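Local coordinates for protein glycosyl hydrolase (Rhizobium leguminosarum bv. trifolii, PDB 5NDX) that probably hydrolyses O-glycosidic bonds, as a family 39 glycoside hydrolase and bacterial orthologue of human alpha-L-iduronidase, at residues 63-66 with 72-75; 386-391 with 395-400; 409-414 with 424-429. The protein carries 2 engineered substitutions. One frame throughout, in Å; residues are numbered along the deposited sequence.

Contact 1 (63-66 with 72-75). Unlike the reference sequence in segment 63-66: L65 (reference Val).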
ATOM      1  N   ASN A  63     -22.719   3.247  -4.242  1.00 42.43           N
ATOM      2  CA  ASN A  63     -23.349   4.523  -3.826  1.00 44.99           C
ATOM      3  C   ASN A  63     -23.035   5.646  -4.780  1.00 45.45           C
ATOM      4  O   ASN A  63     -23.688   6.648  -4.728  1.00 46.30           O
ATOM      5  CB  ASN A  63     -22.951   4.951  -2.407  1.00 46.67           C
ATOM      6  CG  ASN A  63     -23.566   4.060  -1.338  1.00 48.65           C
ATOM      7  OD1 ASN A  63     -24.431   3.232  -1.607  1.00 49.39           O
ATOM      8  ND2 ASN A  63     -23.109   4.224  -0.129  1.00 51.56           N
ATOM      9  N   LEU A  64     -22.026   5.488  -5.632  1.00 44.39           N
ATOM     10  CA  LEU A  64     -21.763   6.448  -6.683  1.00 45.87           C
ATOM     11  C   LEU A  64     -22.805   6.391  -7.820  1.00 47.00           C
ATOM     12  O   LEU A  64     -22.898   7.331  -8.593  1.00 47.56           O
ATOM     13  CB  LEU A  64     -20.359   6.242  -7.280  1.00 44.06           C
ATOM     14  CG  LEU A  64     -19.200   6.490  -6.296  1.00 45.96           C
ATOM     15  CD1 LEU A  64     -17.847   6.294  -6.951  1.00 44.14           C
ATOM     16  CD2 LEU A  64     -19.306   7.867  -5.614  1.00 46.84           C
ATOM     17  N   LEU A  65     -23.541   5.294  -7.938  1.00 46.45           N
ATOM     18  CA  LEU A  65     -24.569   5.172  -8.966  1.00 48.17           C
ATOM     19  C   LEU A  65     -25.874   5.774  -8.472  1.00 50.16           C
ATOM     20  O   LEU A  65     -26.111   5.866  -7.286  1.00 52.24           O
ATOM     21  CB  LEU A  65     -24.799   3.704  -9.312  1.00 47.59           C
ATOM     22  CG  LEU A  65     -23.665   2.923  -9.983  1.00 48.18           C
ATOM     23  CD1 LEU A  65     -24.196   1.579 -10.405  1.00 49.74           C
ATOM     24  CD2 LEU A  65     -23.081   3.668 -11.159  1.00 46.89           C
ATOM     25  N   SER A  66     -26.725   6.169  -9.399  1.00 53.52           N
ATOM     26  CA  SER A  66     -28.118   6.483  -9.043  1.00 56.68           C
ATOM     27  C   SER A  66     -29.042   5.949 -10.140  1.00 56.71           C
ATOM     28  O   SER A  66     -28.614   5.762 -11.294  1.00 54.50           O
ATOM     29  CB  SER A  66     -28.302   7.990  -8.772  1.00 55.21           C
ATOM     30  OG  SER A  66     -27.904   8.697  -9.917  1.00 55.11           O
ATOM     31  N   GLY A  72     -31.832   1.230 -16.048  1.00 89.30           N
ATOM     32  CA  GLY A  72     -30.439   1.533 -15.766  1.00 81.57           C
ATOM     33  C   GLY A  72     -30.141   2.685 -14.827  1.00 72.52           C
ATOM     34  O   GLY A  72     -30.992   3.152 -14.069  1.00 75.73           O
ATOM     35  N   TYR A  73     -28.900   3.142 -14.909  1.00 62.27           N
ATOM     36  CA  TYR A  73     -28.304   3.950 -13.866  1.00 55.64           C
ATOM     37  C   TYR A  73     -27.573   5.096 -14.467  1.00 52.94           C
ATOM     38  O   TYR A  73     -27.227   5.059 -15.636  1.00 52.26           O
ATOM     39  CB  TYR A  73     -27.331   3.094 -13.087  1.00 52.31           C
ATOM     40  CG  TYR A  73     -27.971   1.926 -12.408  1.00 50.86           C
ATOM     41  CD1 TYR A  73     -28.576   2.071 -11.166  1.00 52.49           C
ATOM     42  CD2 TYR A  73     -28.004   0.681 -13.025  1.00 51.54           C
ATOM     43  CE1 TYR A  73     -29.161   0.994 -10.523  1.00 53.31           C
ATOM     44  CE2 TYR A  73     -28.602  -0.392 -12.412  1.00 53.71           C
ATOM     45  CZ  TYR A  73     -29.174  -0.236 -11.154  1.00 53.50           C
ATOM     46  OH  TYR A  73     -29.750  -1.323 -10.536  1.00 53.81           O
ATOM     47  N   ASP A  74     -27.370   6.136 -13.686  1.00 51.81           N
ATOM     48  CA  ASP A  74     -26.403   7.156 -14.056  1.00 53.23           C
ATOM     49  C   ASP A  74     -25.027   6.642 -13.561  1.00 50.82           C
ATOM     50  O   ASP A  74     -24.805   6.589 -12.369  1.00 47.55           O
ATOM     51  CB  ASP A  74     -26.753   8.494 -13.396  1.00 52.61           C
ATOM     52  CG  ASP A  74     -25.801   9.624 -13.796  1.00 55.57           C
ATOM     53  OD1 ASP A  74     -24.761   9.400 -14.446  1.00 55.54           O
ATOM     54  OD2 ASP A  74     -26.097  10.787 -13.472  1.00 59.66           O
ATOM     55  N   TRP A  75     -24.132   6.316 -14.502  1.00 50.32           N
ATOM     56  CA  TRP A  75     -22.802   5.769 -14.216  1.00 49.86           C
ATOM     57  C   TRP A  75     -21.703   6.838 -14.097  1.00 50.52           C
ATOM     58  O   TRP A  75     -20.524   6.484 -13.915  1.00 49.24           O
ATOM     59  CB  TRP A  75     -22.360   4.776 -15.323  1.00 47.32           C
ATOM     60  CG  TRP A  75     -23.236   3.621 -15.437  1.00 48.36           C
ATOM     61  CD1 TRP A  75     -24.407   3.563 -16.167  1.00 50.16           C
ATOM     62  CD2 TRP A  75     -23.091   2.332 -14.818  1.00 47.64           C
ATOM     63  NE1 TRP A  75     -24.970   2.324 -16.050  1.00 49.42           N
ATOM     64  CE2 TRP A  75     -24.200   1.549 -15.224  1.00 49.43           C
ATOM     65  CE3 TRP A  75     -22.157   1.766 -13.948  1.00 47.58           C
ATOM     66  CZ2 TRP A  75     -24.389   0.228 -14.794  1.00 49.43           C
ATOM     67  CZ3 TRP A  75     -22.339   0.447 -13.527  1.00 48.25           C
ATOM     68  CH2 TRP A  75     -23.450  -0.315 -13.963  1.00 47.58           C
TER
HETATM   69  O   HOH W   1     -22.608   7.522 -11.042  1.00 49.53           O

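Contact 2 (386-391 with 395-400)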
ATOM      1  N   PRO A 386      24.122 -14.668  16.613  1.00 42.05           N
ATOM      2  CA  PRO A 386      23.242 -15.759  16.986  1.00 44.67           C
ATOM      3  C   PRO A 386      22.069 -15.894  16.028  1.00 42.67           C
ATOM      4  O   PRO A 386      21.771 -14.940  15.307  1.00 39.87           O
ATOM      5  CB  PRO A 386      22.700 -15.365  18.371  1.00 44.28           C
ATOM      6  CG  PRO A 386      23.552 -14.249  18.811  1.00 46.95           C
ATOM      7  CD  PRO A 386      24.097 -13.582  17.582  1.00 44.57           C
ATOM      8  N   PRO A 387      21.429 -17.072  16.005  1.00 43.15           N
ATOM      9  CA  PRO A 387      20.276 -17.226  15.127  1.00 44.03           C
ATOM     10  C   PRO A 387      19.196 -16.196  15.403  1.00 43.60           C
ATOM     11  O   PRO A 387      19.036 -15.714  16.522  1.00 43.82           O
ATOM     12  CB  PRO A 387      19.777 -18.651  15.431  1.00 45.95           C
ATOM     13  CG  PRO A 387      21.060 -19.388  15.808  1.00 45.86           C
ATOM     14  CD  PRO A 387      21.759 -18.348  16.687  1.00 44.26           C
ATOM     15  N   LEU A 388      18.522 -15.796  14.346  1.00 43.08           N
ATOM     16  CA  LEU A 388      17.451 -14.813  14.462  1.00 43.48           C
ATOM     17  C   LEU A 388      16.287 -15.475  15.199  1.00 43.83           C
ATOM     18  O   LEU A 388      16.017 -16.640  14.972  1.00 44.24           O
ATOM     19  CB  LEU A 388      17.006 -14.392  13.082  1.00 42.10           C
ATOM     20  CG  LEU A 388      17.471 -13.080  12.499  1.00 42.88           C
ATOM     21  CD1 LEU A 388      18.741 -12.498  13.060  1.00 41.04           C
ATOM     22  CD2 LEU A 388      17.391 -13.084  10.973  1.00 42.80           C
ATOM     23  N   ASP A 389      15.596 -14.708  16.020  1.00 41.94           N
ATOM     24  CA  ASP A 389      14.390 -15.178  16.688  1.00 43.42           C
ATOM     25  C   ASP A 389      13.388 -14.027  16.757  1.00 41.09           C
ATOM     26  O   ASP A 389      13.194 -13.422  17.820  1.00 39.03           O
ATOM     27  CB  ASP A 389      14.751 -15.669  18.095  1.00 47.71           C
ATOM     28  CG  ASP A 389      13.599 -16.417  18.770  1.00 50.73           C
ATOM     29  OD1 ASP A 389      12.490 -16.522  18.225  1.00 54.53           O
ATOM     30  OD2 ASP A 389      13.809 -16.876  19.879  1.00 56.37           O
ATOM     31  N   PRO A 390      12.781 -13.694  15.606  1.00 40.53           N
ATOM     32  CA  PRO A 390      11.998 -12.463  15.496  1.00 41.54           C
ATOM     33  C   PRO A 390      10.815 -12.399  16.426  1.00 41.91           C
ATOM     34  O   PRO A 390      10.541 -11.342  16.958  1.00 41.22           O
ATOM     35  CB  PRO A 390      11.567 -12.416  14.031  1.00 39.85           C
ATOM     36  CG  PRO A 390      11.895 -13.728  13.464  1.00 40.30           C
ATOM     37  CD  PRO A 390      12.811 -14.466  14.348  1.00 40.50           C
ATOM     38  N   ASP A 391      10.163 -13.529  16.669  1.00 45.58           N
ATOM     39  CA  ASP A 391       9.009 -13.528  17.586  1.00 50.22           C
ATOM     40  C   ASP A 391       9.400 -13.197  19.028  1.00 48.41           C
ATOM     41  O   ASP A 391       8.596 -12.644  19.729  1.00 52.49           O
ATOM     42  CB  ASP A 391       8.195 -14.825  17.493  1.00 52.36           C
ATOM     43  CG  ASP A 391       7.627 -15.066  16.085  1.00 54.54           C
ATOM     44  OD1 ASP A 391       7.293 -14.114  15.338  1.00 56.46           O
ATOM     45  OD2 ASP A 391       7.496 -16.231  15.720  1.00 57.39           O
ATOM     46  N   LEU A 395      14.114  -8.718  15.795  1.00 35.18           N
ATOM     47  CA  LEU A 395      14.961  -8.598  14.597  1.00 34.49           C
ATOM     48  C   LEU A 395      14.587  -9.670  13.570  1.00 33.77           C
ATOM     49  O   LEU A 395      14.745 -10.888  13.808  1.00 32.47           O
ATOM     50  CB  LEU A 395      16.459  -8.654  14.954  1.00 34.96           C
ATOM     51  CG  LEU A 395      17.398  -8.293  13.802  1.00 35.67           C
ATOM     52  CD1 LEU A 395      17.266  -6.825  13.415  1.00 34.14           C
ATOM     53  CD2 LEU A 395      18.833  -8.544  14.254  1.00 37.61           C
ATOM     54  N   ALA A 396      14.080  -9.203  12.422  1.00 32.18           N
ATOM     55  CA  ALA A 396      13.574 -10.066  11.361  1.00 31.26           C
ATOM     56  C   ALA A 396      14.159  -9.637  10.021  1.00 32.31           C
ATOM     57  O   ALA A 396      14.675  -8.506   9.844  1.00 30.77           O
ATOM     58  CB  ALA A 396      12.037 -10.022  11.329  1.00 31.85           C
ATOM     59  N   ILE A 397      14.122 -10.557   9.072  1.00 32.10           N
ATOM     60  CA  ILE A 397      14.715 -10.315   7.765  1.00 33.74           C
ATOM     61  C   ILE A 397      13.874 -10.859   6.596  1.00 32.99           C
ATOM     62  O   ILE A 397      13.247 -11.885   6.745  1.00 33.34           O
ATOM     63  CB  ILE A 397      16.138 -10.869   7.758  1.00 35.20           C
ATOM     64  CG1 ILE A 397      16.893 -10.351   6.528  1.00 36.85           C
ATOM     65  CG2 ILE A 397      16.158 -12.410   7.800  1.00 36.13           C
ATOM     66  CD1 ILE A 397      18.366 -10.605   6.637  1.00 36.86           C
ATOM     67  N   LEU A 398      13.814 -10.135   5.468  1.00 32.86           N
ATOM     68  CA  LEU A 398      13.247 -10.647   4.190  1.00 32.28           C
ATOM     69  C   LEU A 398      14.390 -10.540   3.169  1.00 32.31           C
ATOM     70  O   LEU A 398      14.663  -9.456   2.645  1.00 31.60           O
ATOM     71  CB  LEU A 398      12.027  -9.847   3.732  1.00 33.26           C
ATOM     72  CG  LEU A 398      10.821  -9.848   4.702  1.00 34.40           C
ATOM     73  CD1 LEU A 398       9.868  -8.730   4.353  1.00 34.31           C
ATOM     74  CD2 LEU A 398      10.101 -11.201   4.663  1.00 35.66           C
ATOM     75  N   PRO A 399      15.081 -11.655   2.903  1.00 31.59           N
ATOM     76  CA  PRO A 399      16.262 -11.648   2.079  1.00 32.47           C
ATOM     77  C   PRO A 399      15.933 -12.179   0.714  1.00 34.30           C
ATOM     78  O   PRO A 399      15.536 -13.333   0.610  1.00 35.24           O
ATOM     79  CB  PRO A 399      17.209 -12.578   2.828  1.00 32.95           C
ATOM     80  CG  PRO A 399      16.297 -13.576   3.462  1.00 34.08           C
ATOM     81  CD  PRO A 399      14.912 -12.946   3.599  1.00 33.08           C
ATOM     82  N   THR A 400      16.003 -11.317  -0.310  1.00 34.07           N
ATOM     83  CA  THR A 400      15.576 -11.683  -1.653  1.00 33.55           C
ATOM     84  C   THR A 400      16.661 -11.436  -2.693  1.00 34.43           C
ATOM     85  O   THR A 400      17.494 -10.548  -2.534  1.00 34.42           O
ATOM     86  CB  THR A 400      14.295 -10.963  -2.108  1.00 32.57           C
ATOM     87  OG1 THR A 400      14.549  -9.563  -2.271  1.00 32.08           O
ATOM     88  CG2 THR A 400      13.153 -11.222  -1.149  1.00 31.13           C
TER
HETATM   89  O   HOH W   2      15.770 -11.981  15.955  1.00 38.30           O

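Contact 3 (409-414 with 424-429)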
ATOM      1  N   ILE A 409      17.173  -6.676   0.506  1.00 28.62           N
ATOM      2  CA  ILE A 409      16.966  -7.207   1.847  1.00 28.73           C
ATOM      3  C   ILE A 409      16.252  -6.179   2.730  1.00 29.47           C
ATOM      4  O   ILE A 409      16.733  -5.041   2.858  1.00 30.06           O
ATOM      5  CB  ILE A 409      18.303  -7.527   2.485  1.00 29.12           C
ATOM      6  CG1 ILE A 409      19.031  -8.623   1.708  1.00 29.52           C
ATOM      7  CG2 ILE A 409      18.128  -7.960   3.960  1.00 30.33           C
ATOM      8  CD1 ILE A 409      20.511  -8.604   1.946  1.00 30.54           C
ATOM      9  N   SER A 410      15.118  -6.564   3.311  1.00 28.91           N
ATOM     10  CA  SER A 410      14.468  -5.767   4.333  1.00 29.44           C
ATOM     11  C   SER A 410      14.977  -6.252   5.688  1.00 29.55           C
ATOM     12  O   SER A 410      14.846  -7.434   6.023  1.00 30.52           O
ATOM     13  CB  SER A 410      12.963  -5.887   4.266  1.00 28.23           C
ATOM     14  OG  SER A 410      12.452  -5.351   3.071  1.00 28.33           O
ATOM     15  N   LEU A 411      15.591  -5.363   6.462  1.00 29.99           N
ATOM     16  CA  LEU A 411      15.984  -5.678   7.851  1.00 30.51           C
ATOM     17  C   LEU A 411      15.019  -4.901   8.789  1.00 30.73           C
ATOM     18  O   LEU A 411      14.980  -3.648   8.785  1.00 30.29           O
ATOM     19  CB  LEU A 411      17.410  -5.274   8.072  1.00 33.50           C
ATOM     20  CG  LEU A 411      17.997  -5.727   9.403  1.00 37.88           C
ATOM     21  CD1 LEU A 411      18.072  -7.253   9.493  1.00 39.50           C
ATOM     22  CD2 LEU A 411      19.377  -5.114   9.556  1.00 39.55           C
ATOM     23  N   ILE A 412      14.255  -5.648   9.584  1.00 28.51           N
ATOM     24  CA  ILE A 412      13.128  -5.142  10.337  1.00 29.19           C
ATOM     25  C   ILE A 412      13.482  -5.218  11.842  1.00 31.30           C
ATOM     26  O   ILE A 412      13.873  -6.290  12.301  1.00 32.21           O
ATOM     27  CB  ILE A 412      11.930  -6.042  10.071  1.00 29.29           C
ATOM     28  CG1 ILE A 412      11.605  -6.109   8.577  1.00 28.16           C
ATOM     29  CG2 ILE A 412      10.713  -5.608  10.875  1.00 30.38           C
ATOM     30  CD1 ILE A 412      10.806  -7.341   8.203  1.00 29.63           C
ATOM     31  N   HIS A 413      13.418  -4.112  12.584  1.00 29.32           N
ATOM     32  CA  HIS A 413      13.624  -4.181  14.049  1.00 30.13           C
ATOM     33  C   HIS A 413      12.378  -3.584  14.656  1.00 30.28           C
ATOM     34  O   HIS A 413      12.164  -2.376  14.586  1.00 29.35           O
ATOM     35  CB  HIS A 413      14.891  -3.450  14.389  1.00 30.43           C
ATOM     36  CG  HIS A 413      15.450  -3.720  15.751  1.00 30.50           C
ATOM     37  ND1 HIS A 413      15.070  -4.777  16.567  1.00 34.26           N
ATOM     38  CD2 HIS A 413      16.414  -3.073  16.427  1.00 30.34           C
ATOM     39  CE1 HIS A 413      15.773  -4.758  17.686  1.00 30.19           C
ATOM     40  NE2 HIS A 413      16.612  -3.747  17.618  1.00 32.02           N
ATOM     41  N   SER A 414      11.495  -4.464  15.100  1.00 28.95           N
ATOM     42  CA  SER A 414      10.168  -4.088  15.494  1.00 31.17           C
ATOM     43  C   SER A 414       9.659  -5.084  16.535  1.00 32.36           C
ATOM     44  O   SER A 414       9.772  -6.314  16.350  1.00 29.80           O
ATOM     45  CB  SER A 414       9.235  -4.068  14.275  1.00 31.20           C
ATOM     46  OG  SER A 414       7.862  -3.936  14.609  1.00 30.06           O
ATOM     47  N   THR A 424      20.477  -2.507  18.117  1.00 35.24           N
ATOM     48  CA  THR A 424      21.431  -3.584  18.039  1.00 38.24           C
ATOM     49  C   THR A 424      22.396  -3.279  16.901  1.00 37.85           C
ATOM     50  O   THR A 424      22.104  -2.499  15.995  1.00 38.98           O
ATOM     51  CB  THR A 424      20.930  -4.957  17.506  1.00 42.90           C
ATOM     52  OG1 THR A 424      19.597  -4.979  17.014  1.00 48.07           O
ATOM     53  CG2 THR A 424      21.193  -5.983  18.343  1.00 43.38           C
ATOM     54  N   ALA A 425      23.472  -4.037  16.885  1.00 35.15           N
ATOM     55  CA  ALA A 425      24.473  -3.974  15.840  1.00 37.45           C
ATOM     56  C   ALA A 425      24.316  -5.182  14.921  1.00 34.90           C
ATOM     57  O   ALA A 425      24.148  -6.305  15.411  1.00 34.85           O
ATOM     58  CB  ALA A 425      25.839  -3.946  16.481  1.00 37.64           C
ATOM     59  N   VAL A 426      24.338  -4.939  13.605  1.00 33.15           N
ATOM     60  CA  VAL A 426      24.332  -6.001  12.627  1.00 32.89           C
ATOM     61  C   VAL A 426      25.521  -5.822  11.685  1.00 33.87           C
ATOM     62  O   VAL A 426      25.786  -4.699  11.158  1.00 34.30           O
ATOM     63  CB  VAL A 426      23.016  -6.042  11.822  1.00 33.34           C
ATOM     64  CG1 VAL A 426      23.062  -7.003  10.667  1.00 34.07           C
ATOM     65  CG2 VAL A 426      21.849  -6.388  12.738  1.00 34.79           C
ATOM     66  N   ARG A 427      26.253  -6.917  11.492  1.00 32.34           N
ATOM     67  CA  ARG A 427      27.242  -6.993  10.420  1.00 33.73           C
ATOM     68  C   ARG A 427      26.580  -7.829   9.347  1.00 34.14           C
ATOM     69  O   ARG A 427      26.298  -9.006   9.570  1.00 33.52           O
ATOM     70  CB  ARG A 427      28.536  -7.640  10.836  1.00 33.74           C
ATOM     71  CG  ARG A 427      29.584  -7.728   9.709  1.00 34.18           C
ATOM     72  CD  ARG A 427      30.808  -8.562  10.106  1.00 34.78           C
ATOM     73  NE  ARG A 427      31.683  -8.671   8.946  1.00 34.29           N
ATOM     74  CZ  ARG A 427      32.677  -7.834   8.632  1.00 33.84           C
ATOM     75  NH1 ARG A 427      33.033  -6.790   9.379  1.00 32.47           N
ATOM     76  NH2 ARG A 427      33.337  -8.053   7.518  1.00 33.98           N
ATOM     77  N   LEU A 428      26.299  -7.202   8.212  1.00 33.77           N
ATOM     78  CA  LEU A 428      25.588  -7.862   7.135  1.00 35.44           C
ATOM     79  C   LEU A 428      26.600  -8.213   6.060  1.00 36.22           C
ATOM     80  O   LEU A 428      27.298  -7.341   5.569  1.00 36.65           O
ATOM     81  CB  LEU A 428      24.527  -6.943   6.553  1.00 35.78           C
ATOM     82  CG  LEU A 428      23.756  -7.467   5.329  1.00 36.96           C
ATOM     83  CD1 LEU A 428      22.917  -8.658   5.738  1.00 37.50           C
ATOM     84  CD2 LEU A 428      22.845  -6.371   4.801  1.00 37.92           C
ATOM     85  N   GLU A 429      26.637  -9.479   5.697  1.00 36.63           N
ATOM     86  CA  GLU A 429      27.490 -10.005   4.637  1.00 40.27           C
ATOM     87  C   GLU A 429      26.595 -10.578   3.548  1.00 39.12           C
ATOM     88  O   GLU A 429      25.645 -11.277   3.832  1.00 39.09           O
ATOM     89  CB  GLU A 429      28.416 -11.089   5.210  1.00 41.57           C
ATOM     90  CG  GLU A 429      29.373 -10.469   6.229  1.00 47.72           C
ATOM     91  CD  GLU A 429      30.333 -11.421   6.931  1.00 52.40           C
ATOM     92  OE1 GLU A 429      30.381 -12.602   6.556  1.00 61.68           O
ATOM     93  OE2 GLU A 429      31.066 -10.975   7.853  1.00 53.83           O
TER

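Contact 1 (63-66 with 72-75)
L65 packs on W75 beside a very short antiparallel strand pair, 66-67 with 73-74, in the loop that links barrel strand 55-58 to helix 76-87. The apolar part is carried by L65, a leucine where the reference sequence has valine. Its CD1 lies over the six-membered ring of W75, 4.1 Å from the centroid and 23° off the ring normal, a CH-pi contact on the face that CB of Y73 also covers. CD2 comes down near the ring's CE3, at 3.5 Å. With CG anti to the carbonyl carbon (chi1 -66°), the branched end of L65 swings over to the indole, whose broad ring also reaches T123, R126 and Y127 on helix 110-131. The polar part belongs to the backbone. D74 N donates to S66 O at 2.7 Å, and the same oxygen lies 3.2 Å from CA of Y73, a CA-H...O contact. An aspartate suits position 74, just before helix 76-87: its carboxylate caps a backbone N past the segment, and OD1 bonds S76 OG. Where the two segments draw apart, a water bridges their carbonyls, donating to L64 O at 2.5 Å and to D74 O at 2.7 Å.

Contact 2 (386-391 with 395-400)
L388 is the main bump here: its branched end pushes into the hollow between the side chains of L395 and I397, which alternate positions put on one side of strand 395-401. CD1 meets CD2 of L395 at 4.1 Å, while CD2 presses on CG2 of I397 at 3.5 Å, tighter than ordinary van der Waals contact. L388 and I397 cross at about a right angle, methyl against methyl. The fit seems to cost L388 some torsional comfort, for chi1 (-101°) and chi2 (23°) both lie away from staggered values. With both methyls of L388 cut away, as by an alanine, CG2 of I397 and CD2 of L395 would probably lose their packing partner and be freer to shift. The second bump is the ring of P390, whose CB rests 3.6 Å from CB of A396 and 3.5 Å from L395 O. Proline fits the first turn of a helix, which needs no N-H from it, and alanine is small enough to admit the ring. Between the two bumps a water accepts a hydrogen bond from D389 N at 2.7 Å and donates to L395 O at 2.6 Å, so both polar groups find a partner. The contact lies in the connection from strand 378-385 through helix 390-393 to strand 395-401. Helix 282-300 covers P390 and A396 through E293, while L395 and I397 adjoin L411 and I409 of strand 407-413.

Contact 3 (409-414 with 424-429)
In the interior of the beta-sandwich that accompanies the barrel, I409, L411 and H413 of strand 407-413 face L428, V426 and T424 of strand 422-431. The strand segments run nearly antiparallel, at 162°, with axes 10.7 Å apart, so no backbone bonds join them and side chains bridge the space. Every second residue points inward. CD1 of I409 touches CD2 of L428 at 4.3 Å, and CD2 of L411 meets CG2 of V426 at 4.2 Å: branched aliphatic groups suit this water-poor layer. At the end of the row H413 holds CG anti to its own N (chi1 -164°), which carries the imidazole across the gap until NE2 stands 3.3 Å from OG1 of T424, while the ring also packs on V514 and L516. On the outward side R427 and E429, two residues apart and hence on the same face, form a salt bridge: NE of R427 donates to OE2 of E429 at 2.6 Å, and OE2 receives the bond on its anti lone pair, 9° out of the guanidinium plane. OE2 has a second partner in R6 of strand 4-10. Oily residues thus make up most of the core, with a polar pair at one end, and two arginines around OE2 would be expected to stabilise the ionised form of E429.

Contact 1 comes first along the chain and stands apart, in a loop of the parallel beta/alpha barrel; contacts 2 and 3 follow in the sandwich, on the opposite side of the chain's centre. Contact 1 is about 50 Å from contact 2 and 51 Å from contact 3, centre to centre. Contacts 2 and 3 lie only about 8 Å apart between centres, because strands 395-401 and 407-413 are neighbours in one sheet: probable hydrogen bonds run from I412 N to A396 O and from L398 N to S410 O, each 2.9 Å. Contact 2 packs the connection leading into strand 395-401, contact 3 the side chains between strands 407-413 and 422-431; the backbone bonds join both into one continuous piece of the sandwich, separate from the barrel loop.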